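Racemase, putative (Roseobacter denitrificans, PDB 3TCS) binds magnesium and D-alanine in a TIM-barrel site of the enolase superfamily and is probably a racemase or hydro-lyase of the mandelate racemase family. Local coordinates at residues F230-P235 with G256-D261. Numbering follows the deposited sequence.
With MG (magnesium ion), chain J; DAL (D-alanine), chain L.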
ATOM      1  N   PHE B 230     -22.291  12.394  -6.873  1.00  6.54           N
ATOM      2  CA  PHE B 230     -21.082  12.835  -7.578  1.00  6.87           C
ATOM      3  C   PHE B 230     -19.896  12.114  -6.938  1.00  8.08           C
ATOM      4  O   PHE B 230     -19.401  12.510  -5.875  1.00  7.56           O
ATOM      5  CB  PHE B 230     -20.939  14.360  -7.444  1.00  6.97           C
ATOM      6  CG  PHE B 230     -19.863  14.966  -8.315  1.00  7.26           C
ATOM      7  CD1 PHE B 230     -19.207  14.213  -9.284  1.00  8.68           C
ATOM      8  CD2 PHE B 230     -19.531  16.310  -8.176  1.00  9.14           C
ATOM      9  CE1 PHE B 230     -18.233  14.793 -10.104  1.00  7.80           C
ATOM     10  CE2 PHE B 230     -18.564  16.902  -8.987  1.00  6.32           C
ATOM     11  CZ  PHE B 230     -17.913  16.145  -9.952  1.00  8.57           C
ATOM     12  N   GLU B 231     -19.433  11.061  -7.603  1.00  7.28           N
ATOM     13  CA  GLU B 231     -18.356  10.238  -7.069  1.00  7.85           C
ATOM     14  C   GLU B 231     -16.925  10.576  -7.468  1.00  8.37           C
ATOM     15  O   GLU B 231     -16.632  10.843  -8.638  1.00  9.90           O
ATOM     16  CB  GLU B 231     -18.638   8.773  -7.417  1.00  7.45           C
ATOM     17  CG  GLU B 231     -17.757   7.762  -6.698  1.00 10.98           C
ATOM     18  CD  GLU B 231     -18.274   6.340  -6.867  1.00 11.73           C
ATOM     19  OE1 GLU B 231     -19.503   6.176  -7.015  1.00 11.78           O
ATOM     20  OE2 GLU B 231     -17.464   5.391  -6.830  1.00  9.83           O
ATOM     21  N   GLU B 232     -16.046  10.544  -6.466  1.00  6.49           N
ATOM     22  CA  GLU B 232     -14.614  10.788  -6.627  1.00  8.08           C
ATOM     23  C   GLU B 232     -14.298  11.936  -7.583  1.00  9.24           C
ATOM     24  O   GLU B 232     -13.644  11.750  -8.613  1.00  7.97           O
ATOM     25  CB  GLU B 232     -13.944   9.498  -7.106  1.00  8.40           C
ATOM     26  CG  GLU B 232     -12.464   9.407  -6.801  1.00  8.08           C
ATOM     27  CD  GLU B 232     -11.897   8.040  -7.151  1.00 11.42           C
ATOM     28  OE1 GLU B 232     -12.435   7.036  -6.643  1.00 12.15           O
ATOM     29  OE2 GLU B 232     -10.919   7.971  -7.927  1.00 12.06           O
ATOM     30  N   PRO B 233     -14.755  13.149  -7.246  1.00  8.70           N
ATOM     31  CA  PRO B 233     -14.504  14.307  -8.104  1.00  8.99           C
ATOM     32  C   PRO B 233     -13.028  14.656  -8.274  1.00 11.61           C
ATOM     33  O   PRO B 233     -12.599  15.027  -9.368  1.00 10.98           O
ATOM     34  CB  PRO B 233     -15.282  15.424  -7.413  1.00  9.78           C
ATOM     35  CG  PRO B 233     -15.236  15.027  -5.968  1.00  9.56           C
ATOM     36  CD  PRO B 233     -15.498  13.539  -6.036  1.00  9.36           C
ATOM     37  N   CYS B 234     -12.260  14.530  -7.191  1.00 10.07           N
ATOM     38  CA  CYS B 234     -10.836  14.862  -7.206  1.00 11.42           C
ATOM     39  C   CYS B 234      -9.953  13.667  -6.871  1.00 11.03           C
ATOM     40  O   CYS B 234     -10.441  12.637  -6.400  1.00 11.21           O
ATOM     41  CB  CYS B 234     -10.553  15.969  -6.185  1.00 11.06           C
ATOM     42  SG  CYS B 234     -11.610  17.426  -6.324  1.00 13.76           S
ATOM     43  N   PRO B 235      -8.633  13.787  -7.115  1.00 11.39           N
ATOM     44  CA  PRO B 235      -7.719  12.681  -6.804  1.00 10.99           C
ATOM     45  C   PRO B 235      -8.074  12.171  -5.407  1.00 11.85           C
ATOM     46  O   PRO B 235      -8.076  12.936  -4.440  1.00 11.84           O
ATOM     47  CB  PRO B 235      -6.352  13.348  -6.865  1.00 11.72           C
ATOM     48  CG  PRO B 235      -6.537  14.328  -8.004  1.00 12.78           C
ATOM     49  CD  PRO B 235      -7.905  14.925  -7.710  1.00 11.01           C
ATOM     50  N   GLY B 256     -13.979   6.746  -1.611  1.00  9.49           N
ATOM     51  CA  GLY B 256     -13.361   5.808  -0.691  1.00  9.45           C
ATOM     52  C   GLY B 256     -13.023   4.436  -1.244  1.00  9.29           C
ATOM     53  O   GLY B 256     -12.366   3.653  -0.563  1.00  8.33           O
ATOM     54  N   GLU B 257     -13.418   4.142  -2.480  1.00  7.42           N
ATOM     55  CA  GLU B 257     -13.169   2.807  -3.020  1.00  9.66           C
ATOM     56  C   GLU B 257     -11.716   2.330  -3.042  1.00  9.77           C
ATOM     57  O   GLU B 257     -11.470   1.131  -2.896  1.00 11.22           O
ATOM     58  CB  GLU B 257     -13.784   2.660  -4.414  1.00  8.35           C
ATOM     59  CG  GLU B 257     -13.091   3.441  -5.507  1.00 11.61           C
ATOM     60  CD  GLU B 257     -13.895   3.430  -6.787  1.00 13.32           C
ATOM     61  OE1 GLU B 257     -15.066   3.857  -6.744  1.00 11.06           O
ATOM     62  OE2 GLU B 257     -13.361   2.991  -7.828  1.00 13.76           O
ATOM     63  N   GLN B 258     -10.761   3.241  -3.216  1.00  9.78           N
ATOM     64  CA  GLN B 258      -9.347   2.850  -3.233  1.00 11.40           C
ATOM     65  C   GLN B 258      -8.680   2.930  -1.864  1.00 12.08           C
ATOM     66  O   GLN B 258      -7.488   2.645  -1.732  1.00 12.52           O
ATOM     67  CB  GLN B 258      -8.535   3.724  -4.188  1.00 11.33           C
ATOM     68  CG  GLN B 258      -8.733   3.445  -5.661  1.00 12.46           C
ATOM     69  CD  GLN B 258      -9.872   4.242  -6.268  1.00 14.41           C
ATOM     70  OE1 GLN B 258     -10.313   5.250  -5.714  1.00 14.20           O
ATOM     71  NE2 GLN B 258     -10.340   3.803  -7.423  1.00 11.23           N
ATOM     72  N   ASP B 259      -9.431   3.324  -0.845  1.00 10.57           N
ATOM     73  CA  ASP B 259      -8.852   3.429   0.487  1.00 11.44           C
ATOM     74  C   ASP B 259      -8.860   2.102   1.231  1.00 10.25           C
ATOM     75  O   ASP B 259      -9.916   1.538   1.510  1.00  9.11           O
ATOM     76  CB  ASP B 259      -9.582   4.512   1.272  1.00 11.30           C
ATOM     77  CG  ASP B 259      -9.279   5.895   0.738  1.00 15.23           C
ATOM     78  OD1 ASP B 259      -8.193   6.424   1.060  1.00 17.71           O
ATOM     79  OD2 ASP B 259     -10.105   6.443  -0.028  1.00 16.11           O
ATOM     80  N   CYS B 260      -7.665   1.602   1.541  1.00 11.02           N
ATOM     81  CA  CYS B 260      -7.519   0.327   2.242  1.00 11.82           C
ATOM     82  C   CYS B 260      -6.877   0.502   3.614  1.00 12.76           C
ATOM     83  O   CYS B 260      -6.665  -0.476   4.333  1.00 12.23           O
ATOM     84  CB  CYS B 260      -6.658  -0.629   1.411  1.00 12.29           C
ATOM     85  SG  CYS B 260      -4.946  -0.072   1.190  1.00 16.50           S
ATOM     86  N   ASP B 261      -6.580   1.750   3.968  1.00 13.83           N
ATOM     87  CA  ASP B 261      -5.938   2.099   5.234  1.00 14.55           C
ATOM     88  C   ASP B 261      -6.958   2.635   6.240  1.00 13.54           C
ATOM     89  O   ASP B 261      -7.569   3.682   6.016  1.00 12.35           O
ATOM     90  CB  ASP B 261      -4.858   3.154   4.967  1.00 18.32           C
ATOM     91  CG  ASP B 261      -4.093   3.545   6.210  1.00 22.67           C
ATOM     92  OD1 ASP B 261      -3.443   2.663   6.810  1.00 28.78           O
ATOM     93  OD2 ASP B 261      -4.135   4.736   6.584  1.00 23.52           O
TER
HETATM   94 MG    MG J 368     -16.075   4.875  -8.196  1.00 10.98          MG
HETATM   95  N   DAL L 370     -17.449   2.989  -8.593  1.00 11.02           N
HETATM   96  CA  DAL L 370     -16.913   2.775  -9.949  1.00 13.70           C
HETATM   97  CB  DAL L 370     -17.186   1.352 -10.414  1.00  9.29           C
HETATM   98  C   DAL L 370     -15.442   3.015  -9.953  1.00 13.37           C
HETATM   99  O   DAL L 370     -15.009   4.077  -9.640  1.00 20.29           O
HETATM  100  O   HOH W   1     -12.670   7.632  -3.818  1.00 14.31           O
HETATM  101  O   HOH W   2     -14.598   6.366  -8.256  1.00 10.81           O
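Glu-232 and Glu-257, with most of the buried surface, meet where OE1 of Glu-232 lies 3.8 Å from CG of Glu-257, beside a magnesium ion that Glu-257 shares with Glu-231. Glu-231 OE2 and Glu-257 OE1 each bind the metal at 2.0 Å, one oxygen per carboxylate. These two oxygens are adjacent ligands only 2.8 Å apart, a closeness the shared cation probably offsets, and their carboxylate planes stand 72° apart. Asp-205, a water and the N and O of D-alanine complete the magnesium shell, the three-carboxylate site characteristic of the enolase superfamily. CG of Glu-257 sits between its backbone N and carbonyl carbon (chi1 71°), and from there the extended chain carries the carboxylate to the metal. Its other oxygen, OE2, forms a salt bridge with Lys-94 of the second subunit, while Glu-231 OE1 pairs with Lys-167.

Glu-232 acts in the second shell. OE1 of Glu-232 lies 2.8 Å from the metal-bound water, which may donate to it, and accepts from a second water that in turn accepts from Gly-256 N at 2.7 Å; OE2 is held by Ser-208. With an alanine here, the bridging water to Gly-256 N would probably lose its acceptor, Ser-208 OG would lose its carboxylate partner, and the metal-bound water is likely to be less well oriented. Gln-258 crosses this carboxylate almost perpendicularly, the planes 86° apart.

Gly-256 opens a type I turn, closed by Asp-259 N bonding to Gly-256 O. The contact thus joins the C-terminal ends of the adjacent parallel barrel strands 229-231 and 252-255, with helix 239-248 connecting them and helix 262-270 following the turn.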